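Local coordinates for protein angel homolog 2 (Homo sapiens, PDB 6RVZ) that probably acts on RNA ends carrying a 2',3'-cyclic phosphate and may also bind the 3' untranslated regions of mRNA, at residues Ser53-Asn58 and Lys94-Asp99; Asn58-Asp63 and Ser415-Pro420; Gln104-Asp109 and Cys126-Arg131; Cys190-His195 and Ile231-Asp236. One frame throughout, in Å; residues are numbered along the deposited sequence.

How the interactions relate
From the N terminus, interaction 1 comes first: strand 49-58 is met by the end of helix 82-96 and the turn after it, closing a short loop. Interaction 2 starts at Asn58, which the two share, and does not close until residues 415-420, so it crosses interaction 1 along the chain. Nested inside its long loop lie interaction 3, which joins segment 104-109 to strand 124-130, and interaction 4, which pairs strands 189-195 and 231-236 in the other large sheet. Interactions 1 and 3 reach one sheet. Asn58, Glu105, His195, Asp236 and His418 then converge on the ligand, tying both sheets to one pocket.

Interaction 1 of 4, residues Ser53-Asn58 and Lys94-Asp99; sequences SVMSYN and KHFDAD. With KL2 (adenosine-2',3'-vanadate), chain B.
Ser53, on strand 49-58, and Asp99, just past helix 82-96, bring their backbones to a CA-CA distance of 5.1 Å, the nearest CA pair of the two segments. Just after the helix, Asp97 takes positive phi and turns the chain toward the strand. The polar part is reciprocal. Ser53 N donates to Asp99 OD2 at 2.9 Å, meeting the carboxylate on its anti side and 17° out of its plane. Asp99 N in turn gives its hydrogen to Ser53 OG at 3.0 Å, with a second, weak branch to Ser53 O. OG sits between its own N and carbonyl carbon (chi1 56°), and from there it also makes a weak bond of 3.3 Å to Asp99 OD2. With an alanine at Asp99, the Ser53 N-H would probably lose its carboxylate acceptor and the hydroxyl its weak bond to OD2. The apolar part lies beside this. Met55 bends at its last torsion (chi3 -81°) and crosses Phe96 at about a right angle, so its methyl CE lies 3.5 Å from Phe96 CD2, approaching the ring obliquely. Nearer the backbone, Met55 CB rests against Ala98 CB at 3.9 Å. Leu422 of strand 421-428 touches Met55, Phe96 and Ala98 alike, and Asp97 turns away to a salt bridge with Lys144. Strands 49-58 and 100-107 are parallel neighbours, so the contact lies at the return of a beta-alpha-beta crossover: paired backbone and side-chain bonds fix where the chain re-enters the sheet, while a greasy patch seats the helix end.

Interaction 2 of 4, residues Asn58-Asp63 and Ser415-Pro420; sequences NILSQD and SSDHLP. With KL2 (adenosine-2',3'-vanadate), chain B.
In the ligand pocket of this endonuclease/exonuclease/phosphatase fold, the side chain of Asn58 lies flat on the ring of His418. The amide and imidazole planes are only 6° apart, and Asn58 CB makes a CH-pi contact 3.6 Å from the ring centroid. With CG anti to N (chi1 -180°), the Asn58 amide runs out over the ring, where ND2 stands above NE2 without bonding to it; ND2 is instead held by Asp236 and Glu105. His418 NE2 donates to the vanadate oxygen O3V at 2.6 Å, while Asp364 takes ND1 and fixes the ring's rotation. A leucine in place of His418 would probably leave O3V without this donor and Asp364 without its partner. Ser416 OG donates to Asn58 O at 2.7 Å and accepts from His418 N at 3.0 Å, an ST turn that positions the histidine. Asn58 OD1 forms an Asx turn with Leu60 N, 3.1 Å away, and shares a magnesium-bound water with Asp417 OD1. Leu60 CB packs 3.7 Å from that same Asp417 OD1, and Tyr72 bonds the other carboxylate oxygen. The Ser-Asp-His sequence near the C terminus, with its histidine backed by an aspartate, is a hallmark of the DNase I-like family.

Interaction 3 of 4, residues Gln104-Asp109 and Cys126-Arg131; sequences QEVQED and CEYKMR. With MG (magnesium ion), chain C; KL2 (adenosine-2',3'-vanadate), chain B.
Tyr128 reaches across to Val106 and Glu108 from strand 124-130. From CB the ring leads off with CG anti to the backbone N (chi1 -177°), which carries it over toward segment 104-109. CD1 comes first, at the margin of Val106 CG1; CE1 then packs on Val106 CG1 at 3.7 Å, the two side chains sliding past each other in opposite directions. CZ draws near Glu108 CA. At the tip, OH donates to Val106 O at 2.8 Å; the acceptor lies at the ring edge, and the donor is tilted 20° from the carbonyl plane. OH also comes 3.7 Å from Glu108 CB. Beyond it, the Glu108 chain, extended past CG, crosses Met130 so that its OE1 is 3.5 Å from Met130 SD. At the corner of the chain, the Glu105 side chain starts away from strand 124-130 and binds magnesium through OE2 at 2.1 Å, with two ligand oxygens and three waters completing six-fold coordination. Glu105 and Val106 face Gly138 in a G1 beta bulge. Strand 137-144 runs between strands 100-107 and 124-130, and Tyr128, stacked on Tyr111 of helix 108-121, joins the outermost strand to the point where strand 100-107 gives way to that helix.

Interaction 4 of 4, residues Cys190-His195 and Ile231-Asp236; sequences CVANTH and IVMCGD. With KL2 (adenosine-2',3'-vanadate), chain B.
His195 and Asp236 lie side by side, pointing the same way, with imidazole and carboxylate planes stacked 13° apart. Asp236 CB lies over one face of the ring, offset toward its rim, in a CH-pi contact 4.0 Å from the centroid. With CG anti to N in both residues (chi1 -170° and -173°), the two groups extend together toward the ligand. His195 NE2 donates to O3' of the adenosine vanadate at 2.9 Å and makes no hydrogen bond to the neighbouring carboxylate, whose OD2 accepts from Asn58 and OD1 from Asn238. The parallel strands run in register. Three straight bonds, Val232 N to Cys190 O, Ala192 N to Val232 O and Cys234 N to Ala192 O, each span 2.8 Å; Thr194 N to Cys234 O is weak at 3.4 Å, and Asp236 N to Thr194 O follows. Nearby, Asn193 OD1 comes 3.6 Å from Gly235 CA, though its amide is mainly tied to Leu103 and Gln104. Val191, Val232 and Cys234 share the His195 face, turned toward strands 49-58 and 100-107, while Ala192 CB meets Met233 CG on the other at 3.9 Å. Helix 203-221 links them as a beta-alpha-beta unit of the DNase I-like fold, carrying ligand-binding side chains.

Interaction 1 of 4, residues Ser53-Asn58 and Lys94-Asp99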
# COMPACT_ATOMS: atom_id res chain seq x y z
N SER A 53 -11.41 7.89 8.86
CA SER A 53 -9.98 7.67 9.04
C SER A 53 -9.54 6.39 8.34
O SER A 53 -10.30 5.43 8.28
CB SER A 53 -9.65 7.63 10.51
OG SER A 53 -10.41 6.63 11.16
N VAL A 54 -8.30 6.39 7.82
CA VAL A 54 -7.74 5.26 7.09
C VAL A 54 -6.39 4.89 7.71
O VAL A 54 -5.54 5.76 7.91
CB VAL A 54 -7.57 5.60 5.59
CG1 VAL A 54 -6.96 4.44 4.81
CG2 VAL A 54 -8.88 6.03 4.96
N MET A 55 -6.21 3.60 8.00
CA MET A 55 -4.94 3.05 8.47
C MET A 55 -4.37 2.11 7.41
O MET A 55 -5.06 1.20 6.96
CB MET A 55 -5.13 2.26 9.77
CG MET A 55 -3.83 1.70 10.34
SD MET A 55 -4.10 0.60 11.75
CE MET A 55 -4.31 1.80 13.06
N SER A 56 -3.10 2.33 7.03
CA SER A 56 -2.34 1.41 6.19
C SER A 56 -1.21 0.80 7.02
O SER A 56 -0.39 1.52 7.58
CB SER A 56 -1.81 2.09 4.96
OG SER A 56 -1.13 1.17 4.12
N TYR A 57 -1.17 -0.55 7.09
CA TYR A 57 -0.26 -1.24 8.00
C TYR A 57 0.16 -2.60 7.42
O TYR A 57 -0.67 -3.48 7.24
CB TYR A 57 -0.94 -1.42 9.36
CG TYR A 57 -0.02 -1.70 10.53
CD1 TYR A 57 1.35 -1.51 10.45
CD2 TYR A 57 -0.53 -2.13 11.74
CE1 TYR A 57 2.19 -1.76 11.53
CE2 TYR A 57 0.29 -2.38 12.83
CZ TYR A 57 1.65 -2.19 12.73
OH TYR A 57 2.47 -2.43 13.79
N ASN A 58 1.46 -2.74 7.11
CA ASN A 58 2.11 -4.01 6.84
C ASN A 58 2.43 -4.63 8.19
O ASN A 58 3.28 -4.11 8.92
CB ASN A 58 3.34 -3.79 5.96
CG ASN A 58 4.09 -5.06 5.61
OD1 ASN A 58 4.19 -5.97 6.43
ND2 ASN A 58 4.61 -5.13 4.40
N LYS A 94 -7.06 -1.47 17.76
CA LYS A 94 -8.13 -1.12 18.68
C LYS A 94 -7.97 0.33 19.15
O LYS A 94 -8.95 1.07 19.19
CB LYS A 94 -8.15 -2.09 19.87
CG LYS A 94 -9.11 -1.71 20.99
CD LYS A 94 -9.47 -2.85 21.92
CE LYS A 94 -10.82 -2.69 22.57
NZ LYS A 94 -10.85 -1.55 23.51
N HIS A 95 -6.74 0.71 19.50
CA HIS A 95 -6.45 2.03 20.04
C HIS A 95 -6.80 3.13 19.05
O HIS A 95 -7.43 4.12 19.42
CB HIS A 95 -4.97 2.12 20.47
CG HIS A 95 -4.55 3.49 20.86
ND1 HIS A 95 -3.87 4.32 19.99
CD2 HIS A 95 -4.71 4.19 22.00
CE1 HIS A 95 -3.63 5.48 20.58
NE2 HIS A 95 -4.13 5.42 21.82
N PHE A 96 -6.37 2.97 17.79
CA PHE A 96 -6.54 3.99 16.77
C PHE A 96 -7.99 4.02 16.26
O PHE A 96 -8.48 5.08 15.87
CB PHE A 96 -5.52 3.80 15.64
CG PHE A 96 -4.12 4.20 16.02
CD1 PHE A 96 -3.86 5.49 16.47
CD2 PHE A 96 -3.07 3.30 15.94
CE1 PHE A 96 -2.57 5.87 16.83
CE2 PHE A 96 -1.78 3.68 16.30
CZ PHE A 96 -1.54 4.97 16.74
N ASP A 97 -8.65 2.85 16.24
CA ASP A 97 -10.07 2.74 15.94
C ASP A 97 -10.38 3.41 14.59
O ASP A 97 -11.34 4.16 14.47
CB ASP A 97 -10.90 3.34 17.08
CG ASP A 97 -12.38 3.00 17.01
OD1 ASP A 97 -12.71 1.82 16.74
OD2 ASP A 97 -13.20 3.92 17.21
N ALA A 98 -9.55 3.10 13.58
CA ALA A 98 -9.71 3.68 12.25
C ALA A 98 -10.98 3.15 11.60
O ALA A 98 -11.42 2.04 11.90
CB ALA A 98 -8.49 3.38 11.41
N ASP A 99 -11.58 3.95 10.71
CA ASP A 99 -12.81 3.58 10.02
C ASP A 99 -12.51 2.56 8.92
O ASP A 99 -13.33 1.69 8.65
CB ASP A 99 -13.52 4.81 9.46
CG ASP A 99 -13.98 5.78 10.53
OD1 ASP A 99 -14.66 5.33 11.47
OD2 ASP A 99 -13.62 6.96 10.44
O2V KL2 B . 10.44 -5.01 2.54
V KL2 B . 8.60 -5.72 2.56
O2' KL2 B . 9.29 -7.51 3.12
O1V KL2 B . 7.84 -3.91 1.82
O3V KL2 B . 7.45 -5.64 4.31
O3' KL2 B . 7.95 -6.78 1.00
C3' KL2 B . 8.47 -8.11 0.96
C2' KL2 B . 9.58 -8.29 1.97
C4' KL2 B . 7.49 -9.19 1.37
C5' KL2 B . 6.57 -9.58 0.21
O5' KL2 B . 7.33 -10.24 -0.81
O4' KL2 B . 8.30 -10.27 1.85
C1' KL2 B . 9.58 -9.78 2.29
N1 KL2 B . 14.74 -9.94 1.59
C2 KL2 B . 14.03 -9.12 2.37
N3 KL2 B . 12.69 -9.20 2.45
C4 KL2 B . 12.03 -10.13 1.72
C5 KL2 B . 12.74 -10.99 0.90
C6 KL2 B . 14.13 -10.89 0.84
N6 KL2 B . 14.85 -11.71 0.05
N7 KL2 B . 11.86 -11.80 0.30
C8 KL2 B . 10.64 -11.45 0.74
N9 KL2 B . 10.73 -10.43 1.60

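Interaction 2 of 4, residues Asn58-Asp63 and Ser415-Pro420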
# COMPACT_ATOMS: atom_id res chain seq x y z
N ASN A 58 1.46 -2.74 7.11
CA ASN A 58 2.11 -4.01 6.84
C ASN A 58 2.43 -4.63 8.19
O ASN A 58 3.28 -4.11 8.92
CB ASN A 58 3.34 -3.79 5.96
CG ASN A 58 4.09 -5.06 5.61
OD1 ASN A 58 4.19 -5.97 6.43
ND2 ASN A 58 4.61 -5.13 4.40
N ILE A 59 1.72 -5.70 8.56
CA ILE A 59 1.78 -6.22 9.92
C ILE A 59 2.87 -7.28 10.08
O ILE A 59 3.09 -7.73 11.21
CB ILE A 59 0.39 -6.73 10.38
CG1 ILE A 59 -0.05 -8.00 9.64
CG2 ILE A 59 -0.64 -5.62 10.26
CD1 ILE A 59 -1.28 -8.65 10.25
N LEU A 60 3.55 -7.67 8.99
CA LEU A 60 4.62 -8.66 8.97
C LEU A 60 4.07 -10.06 9.21
O LEU A 60 3.69 -10.40 10.34
CB LEU A 60 5.74 -8.31 9.95
CG LEU A 60 6.90 -9.31 10.06
CD1 LEU A 60 7.57 -9.58 8.72
CD2 LEU A 60 7.92 -8.79 11.06
N SER A 61 4.05 -10.87 8.15
CA SER A 61 3.62 -12.25 8.20
C SER A 61 4.66 -13.05 8.99
O SER A 61 5.85 -12.91 8.73
CB SER A 61 3.48 -12.77 6.78
OG SER A 61 3.73 -14.17 6.71
N GLN A 62 4.25 -13.87 9.96
CA GLN A 62 5.20 -14.65 10.75
C GLN A 62 6.04 -15.55 9.84
O GLN A 62 7.22 -15.74 10.11
CB GLN A 62 4.47 -15.53 11.76
CG GLN A 62 5.38 -16.18 12.79
CD GLN A 62 6.01 -15.16 13.72
OE1 GLN A 62 5.46 -14.09 13.97
NE2 GLN A 62 7.18 -15.50 14.23
N ASP A 63 5.42 -16.10 8.79
CA ASP A 63 6.09 -16.98 7.84
C ASP A 63 7.17 -16.19 7.11
O ASP A 63 8.29 -16.69 6.98
CB ASP A 63 5.10 -17.61 6.86
CG ASP A 63 4.29 -18.76 7.43
OD1 ASP A 63 4.44 -19.05 8.64
OD2 ASP A 63 3.52 -19.37 6.67
N SER A 415 5.30 -4.28 17.24
CA SER A 415 5.40 -5.68 16.87
C SER A 415 5.32 -5.91 15.35
O SER A 415 5.02 -7.01 14.91
CB SER A 415 4.34 -6.48 17.60
OG SER A 415 4.71 -6.65 18.96
N SER A 416 5.62 -4.87 14.55
CA SER A 416 5.90 -5.05 13.13
C SER A 416 7.22 -4.36 12.78
O SER A 416 7.67 -3.48 13.50
CB SER A 416 4.77 -4.51 12.28
OG SER A 416 5.10 -4.61 10.90
N ASP A 417 7.82 -4.77 11.65
CA ASP A 417 9.00 -4.10 11.13
C ASP A 417 8.59 -2.88 10.30
O ASP A 417 9.45 -2.17 9.80
CB ASP A 417 9.93 -5.07 10.38
CG ASP A 417 9.33 -5.74 9.15
OD1 ASP A 417 8.11 -5.65 8.95
OD2 ASP A 417 10.11 -6.39 8.42
N HIS A 418 7.27 -2.66 10.16
CA HIS A 418 6.71 -1.43 9.62
C HIS A 418 6.01 -0.63 10.72
O HIS A 418 5.62 -1.20 11.74
CB HIS A 418 5.72 -1.73 8.49
CG HIS A 418 6.33 -2.29 7.25
ND1 HIS A 418 6.36 -1.60 6.06
CD2 HIS A 418 6.91 -3.49 7.02
CE1 HIS A 418 6.95 -2.34 5.14
NE2 HIS A 418 7.30 -3.50 5.70
N LEU A 419 5.84 0.68 10.49
CA LEU A 419 4.98 1.54 11.29
C LEU A 419 3.62 1.66 10.61
O LEU A 419 3.55 1.71 9.39
CB LEU A 419 5.63 2.93 11.42
CG LEU A 419 6.95 3.00 12.18
CD1 LEU A 419 7.54 4.40 12.10
CD2 LEU A 419 6.77 2.59 13.64
N PRO A 420 2.50 1.72 11.37
CA PRO A 420 1.19 1.98 10.78
C PRO A 420 1.06 3.43 10.33
O PRO A 420 1.43 4.34 11.06
CB PRO A 420 0.20 1.66 11.91
CG PRO A 420 0.99 1.90 13.18
CD PRO A 420 2.43 1.53 12.83
O2V KL2 B . 10.44 -5.01 2.54
V KL2 B . 8.60 -5.72 2.56
O2' KL2 B . 9.29 -7.51 3.12
O1V KL2 B . 7.84 -3.91 1.82
O3V KL2 B . 7.45 -5.64 4.31
O3' KL2 B . 7.95 -6.78 1.00
C3' KL2 B . 8.47 -8.11 0.96
C2' KL2 B . 9.58 -8.29 1.97
C4' KL2 B . 7.49 -9.19 1.37
C5' KL2 B . 6.57 -9.58 0.21
O5' KL2 B . 7.33 -10.24 -0.81
O4' KL2 B . 8.30 -10.27 1.85
C1' KL2 B . 9.58 -9.78 2.29
N1 KL2 B . 14.74 -9.94 1.59
C2 KL2 B . 14.03 -9.12 2.37
N3 KL2 B . 12.69 -9.20 2.45
C4 KL2 B . 12.03 -10.13 1.72
C5 KL2 B . 12.74 -10.99 0.90
C6 KL2 B . 14.13 -10.89 0.84
N6 KL2 B . 14.85 -11.71 0.05
N7 KL2 B . 11.86 -11.80 0.30
C8 KL2 B . 10.64 -11.45 0.74
N9 KL2 B . 10.73 -10.43 1.60
O HOH W 1 6.93 -6.79 6.69
O HOH W 2 2.82 -0.18 7.24

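Interaction 3 of 4, residues Gln104-Asp109 and Cys126-Arg131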
# COMPACT_ATOMS: atom_id res chain seq x y z
N GLN A 104 -1.34 -5.24 4.93
CA GLN A 104 -0.51 -6.07 4.06
C GLN A 104 0.17 -7.15 4.91
O GLN A 104 0.27 -7.01 6.13
CB GLN A 104 0.52 -5.22 3.32
CG GLN A 104 -0.09 -4.06 2.54
CD GLN A 104 -0.26 -2.81 3.38
OE1 GLN A 104 0.57 -2.49 4.22
NE2 GLN A 104 -1.35 -2.10 3.15
N GLU A 105 0.64 -8.21 4.24
CA GLU A 105 1.26 -9.37 4.87
C GLU A 105 0.33 -9.99 5.92
O GLU A 105 0.75 -10.33 7.02
CB GLU A 105 2.62 -9.02 5.47
CG GLU A 105 3.67 -8.63 4.45
CD GLU A 105 5.09 -8.64 4.98
OE1 GLU A 105 5.38 -9.43 5.90
OE2 GLU A 105 5.91 -7.84 4.48
N VAL A 106 -0.95 -10.13 5.54
CA VAL A 106 -1.95 -10.78 6.36
C VAL A 106 -1.92 -12.27 6.04
O VAL A 106 -2.39 -12.69 4.98
CB VAL A 106 -3.34 -10.16 6.12
CG1 VAL A 106 -4.43 -10.87 6.90
CG2 VAL A 106 -3.36 -8.67 6.41
N GLN A 107 -1.37 -13.07 6.97
CA GLN A 107 -1.17 -14.50 6.77
C GLN A 107 -2.53 -15.21 6.87
O GLN A 107 -3.30 -14.94 7.78
CB GLN A 107 -0.17 -15.02 7.81
CG GLN A 107 0.48 -16.33 7.43
CD GLN A 107 1.67 -16.62 8.32
OE1 GLN A 107 2.69 -15.95 8.25
NE2 GLN A 107 1.53 -17.63 9.16
N GLU A 108 -2.80 -16.12 5.92
CA GLU A 108 -4.11 -16.72 5.76
C GLU A 108 -4.54 -17.46 7.02
O GLU A 108 -5.63 -17.23 7.53
CB GLU A 108 -4.13 -17.68 4.56
CG GLU A 108 -5.39 -18.53 4.47
CD GLU A 108 -5.41 -19.55 3.35
OE1 GLU A 108 -4.36 -20.19 3.11
OE2 GLU A 108 -6.47 -19.71 2.71
N ASP A 109 -3.69 -18.37 7.51
CA ASP A 109 -4.03 -19.21 8.65
C ASP A 109 -4.32 -18.33 9.87
O ASP A 109 -5.32 -18.54 10.55
CB ASP A 109 -2.95 -20.28 8.92
CG ASP A 109 -1.52 -19.77 9.04
OD1 ASP A 109 -1.33 -18.55 9.14
OD2 ASP A 109 -0.61 -20.62 9.02
N CYS A 126 -14.57 -7.33 6.92
CA CYS A 126 -13.25 -7.62 6.37
C CYS A 126 -13.36 -8.32 5.01
O CYS A 126 -14.15 -9.26 4.85
CB CYS A 126 -12.45 -8.49 7.34
SG CYS A 126 -12.35 -7.81 9.01
N GLU A 127 -12.56 -7.85 4.05
CA GLU A 127 -12.40 -8.45 2.73
C GLU A 127 -10.92 -8.77 2.52
O GLU A 127 -10.07 -7.92 2.76
CB GLU A 127 -12.92 -7.51 1.65
CG GLU A 127 -14.42 -7.32 1.67
CD GLU A 127 -15.22 -8.55 1.25
OE1 GLU A 127 -14.65 -9.42 0.56
OE2 GLU A 127 -16.41 -8.63 1.63
N TYR A 128 -10.63 -10.00 2.05
CA TYR A 128 -9.28 -10.53 1.96
C TYR A 128 -8.97 -10.93 0.52
O TYR A 128 -9.86 -11.38 -0.20
CB TYR A 128 -9.15 -11.72 2.91
CG TYR A 128 -7.79 -12.37 3.01
CD1 TYR A 128 -6.70 -11.69 3.52
CD2 TYR A 128 -7.60 -13.70 2.64
CE1 TYR A 128 -5.45 -12.28 3.63
CE2 TYR A 128 -6.36 -14.31 2.76
CZ TYR A 128 -5.28 -13.60 3.26
OH TYR A 128 -4.06 -14.20 3.37
N LYS A 129 -7.71 -10.73 0.11
CA LYS A 129 -7.20 -11.26 -1.14
C LYS A 129 -5.79 -11.79 -0.90
O LYS A 129 -4.85 -11.02 -0.68
CB LYS A 129 -7.18 -10.19 -2.25
CG LYS A 129 -6.65 -10.66 -3.60
CD LYS A 129 -7.21 -12.00 -4.05
CE LYS A 129 -6.75 -12.42 -5.43
NZ LYS A 129 -7.23 -13.77 -5.79
N MET A 130 -5.66 -13.13 -0.93
CA MET A 130 -4.40 -13.81 -0.70
C MET A 130 -3.56 -13.76 -1.98
O MET A 130 -4.11 -13.76 -3.08
CB MET A 130 -4.66 -15.27 -0.32
CG MET A 130 -3.48 -15.94 0.35
SD MET A 130 -3.83 -17.66 0.78
CE MET A 130 -4.50 -18.29 -0.76
N ARG A 131 -2.23 -13.72 -1.81
CA ARG A 131 -1.31 -13.90 -2.92
C ARG A 131 -1.52 -15.30 -3.50
O ARG A 131 -1.95 -16.20 -2.79
CB ARG A 131 0.14 -13.65 -2.47
CG ARG A 131 0.47 -12.19 -2.22
CD ARG A 131 1.96 -11.91 -2.27
NE ARG A 131 2.67 -12.40 -1.10
CZ ARG A 131 3.99 -12.56 -1.03
NH1 ARG A 131 4.54 -12.99 0.10
NH2 ARG A 131 4.75 -12.30 -2.08
MG MG C . 7.98 -7.48 4.92
O2V KL2 B . 10.44 -5.01 2.54
V KL2 B . 8.60 -5.72 2.56
O2' KL2 B . 9.29 -7.51 3.12
O1V KL2 B . 7.84 -3.91 1.82
O3V KL2 B . 7.45 -5.64 4.31
O3' KL2 B . 7.95 -6.78 1.00
C3' KL2 B . 8.47 -8.11 0.96
C2' KL2 B . 9.58 -8.29 1.97
C4' KL2 B . 7.49 -9.19 1.37
C5' KL2 B . 6.57 -9.58 0.21
O5' KL2 B . 7.33 -10.24 -0.81
O4' KL2 B . 8.30 -10.27 1.85
C1' KL2 B . 9.58 -9.78 2.29
N1 KL2 B . 14.74 -9.94 1.59
C2 KL2 B . 14.03 -9.12 2.37
N3 KL2 B . 12.69 -9.20 2.45
C4 KL2 B . 12.03 -10.13 1.72
C5 KL2 B . 12.74 -10.99 0.90
C6 KL2 B . 14.13 -10.89 0.84
N6 KL2 B . 14.85 -11.71 0.05
N7 KL2 B . 11.86 -11.80 0.30
C8 KL2 B . 10.64 -11.45 0.74
N9 KL2 B . 10.73 -10.43 1.60
O HOH W 3 8.08 -9.40 5.42
O HOH W 4 9.73 -6.93 5.93
O HOH W 1 6.93 -6.79 6.69

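Interaction 4 of 4, residues Cys190-His195 and Ile231-Asp236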
# COMPACT_ATOMS: atom_id res chain seq x y z
N CYS A 190 -13.93 4.81 -3.35
CA CYS A 190 -13.15 3.68 -3.81
C CYS A 190 -11.89 3.55 -2.96
O CYS A 190 -11.08 4.48 -2.92
CB CYS A 190 -12.79 3.86 -5.28
SG CYS A 190 -11.84 2.48 -5.98
N VAL A 191 -11.72 2.40 -2.29
CA VAL A 191 -10.55 2.13 -1.47
C VAL A 191 -9.74 0.99 -2.11
O VAL A 191 -10.28 -0.09 -2.32
CB VAL A 191 -10.94 1.78 -0.02
CG1 VAL A 191 -9.72 1.44 0.83
CG2 VAL A 191 -11.74 2.90 0.63
N ALA A 192 -8.46 1.26 -2.40
CA ALA A 192 -7.56 0.29 -3.00
C ALA A 192 -6.40 0.00 -2.04
O ALA A 192 -5.99 0.88 -1.28
CB ALA A 192 -7.05 0.80 -4.33
N ASN A 193 -5.89 -1.24 -2.09
CA ASN A 193 -4.79 -1.71 -1.27
C ASN A 193 -3.96 -2.68 -2.09
O ASN A 193 -4.51 -3.44 -2.89
CB ASN A 193 -5.32 -2.33 0.03
CG ASN A 193 -4.23 -2.83 0.97
OD1 ASN A 193 -3.07 -2.45 0.84
ND2 ASN A 193 -4.60 -3.67 1.92
N THR A 194 -2.63 -2.65 -1.92
CA THR A 194 -1.74 -3.58 -2.61
C THR A 194 -0.44 -3.78 -1.83
O THR A 194 -0.14 -3.03 -0.90
CB THR A 194 -1.43 -3.13 -4.04
OG1 THR A 194 -0.91 -4.24 -4.77
CG2 THR A 194 -0.45 -1.98 -4.11
N HIS A 195 0.30 -4.81 -2.23
CA HIS A 195 1.68 -5.04 -1.84
C HIS A 195 2.45 -5.45 -3.10
O HIS A 195 2.34 -6.59 -3.55
CB HIS A 195 1.75 -6.11 -0.73
CG HIS A 195 3.09 -6.25 -0.09
ND1 HIS A 195 3.29 -7.03 1.03
CD2 HIS A 195 4.29 -5.71 -0.39
CE1 HIS A 195 4.55 -6.97 1.39
NE2 HIS A 195 5.19 -6.16 0.53
N ILE A 231 -11.04 8.54 -4.30
CA ILE A 231 -10.19 7.36 -4.25
C ILE A 231 -9.22 7.49 -3.07
O ILE A 231 -8.62 8.55 -2.88
CB ILE A 231 -9.43 7.17 -5.58
CG1 ILE A 231 -10.38 6.79 -6.73
CG2 ILE A 231 -8.31 6.16 -5.44
CD1 ILE A 231 -9.85 7.16 -8.10
N VAL A 232 -9.07 6.40 -2.30
CA VAL A 232 -7.99 6.24 -1.35
C VAL A 232 -7.22 4.97 -1.72
O VAL A 232 -7.79 3.88 -1.65
CB VAL A 232 -8.51 6.17 0.11
CG1 VAL A 232 -7.40 5.88 1.10
CG2 VAL A 232 -9.25 7.44 0.51
N MET A 233 -5.95 5.12 -2.13
CA MET A 233 -5.09 4.01 -2.51
C MET A 233 -3.97 3.86 -1.48
O MET A 233 -3.08 4.70 -1.40
CB MET A 233 -4.48 4.25 -3.90
CG MET A 233 -3.79 3.02 -4.49
SD MET A 233 -3.16 3.27 -6.17
CE MET A 233 -1.94 4.56 -5.90
N CYS A 234 -4.04 2.78 -0.68
CA CYS A 234 -3.04 2.45 0.32
C CYS A 234 -2.17 1.30 -0.16
O CYS A 234 -2.50 0.62 -1.13
CB CYS A 234 -3.70 2.01 1.63
SG CYS A 234 -4.77 3.27 2.36
N GLY A 235 -1.04 1.07 0.53
CA GLY A 235 -0.30 -0.17 0.37
C GLY A 235 1.20 -0.02 0.55
O GLY A 235 1.73 1.08 0.76
N ASP A 236 1.86 -1.18 0.47
CA ASP A 236 3.31 -1.30 0.44
C ASP A 236 3.73 -1.41 -1.03
O ASP A 236 3.53 -2.45 -1.66
CB ASP A 236 3.72 -2.52 1.27
CG ASP A 236 5.22 -2.68 1.46
OD1 ASP A 236 5.98 -2.10 0.66
OD2 ASP A 236 5.61 -3.40 2.41
O2V KL2 B . 10.44 -5.01 2.54
V KL2 B . 8.60 -5.72 2.56
O2' KL2 B . 9.29 -7.51 3.12
O1V KL2 B . 7.84 -3.91 1.82
O3V KL2 B . 7.45 -5.64 4.31
O3' KL2 B . 7.95 -6.78 1.00
C3' KL2 B . 8.47 -8.11 0.96
C2' KL2 B . 9.58 -8.29 1.97
C4' KL2 B . 7.49 -9.19 1.37
C5' KL2 B . 6.57 -9.58 0.21
O5' KL2 B . 7.33 -10.24 -0.81
O4' KL2 B . 8.30 -10.27 1.85
C1' KL2 B . 9.58 -9.78 2.29
N1 KL2 B . 14.74 -9.94 1.59
C2 KL2 B . 14.03 -9.12 2.37
N3 KL2 B . 12.69 -9.20 2.45
C4 KL2 B . 12.03 -10.13 1.72
C5 KL2 B . 12.74 -10.99 0.90
C6 KL2 B . 14.13 -10.89 0.84
N6 KL2 B . 14.85 -11.71 0.05
N7 KL2 B . 11.86 -11.80 0.30
C8 KL2 B . 10.64 -11.45 0.74
N9 KL2 B . 10.73 -10.43 1.60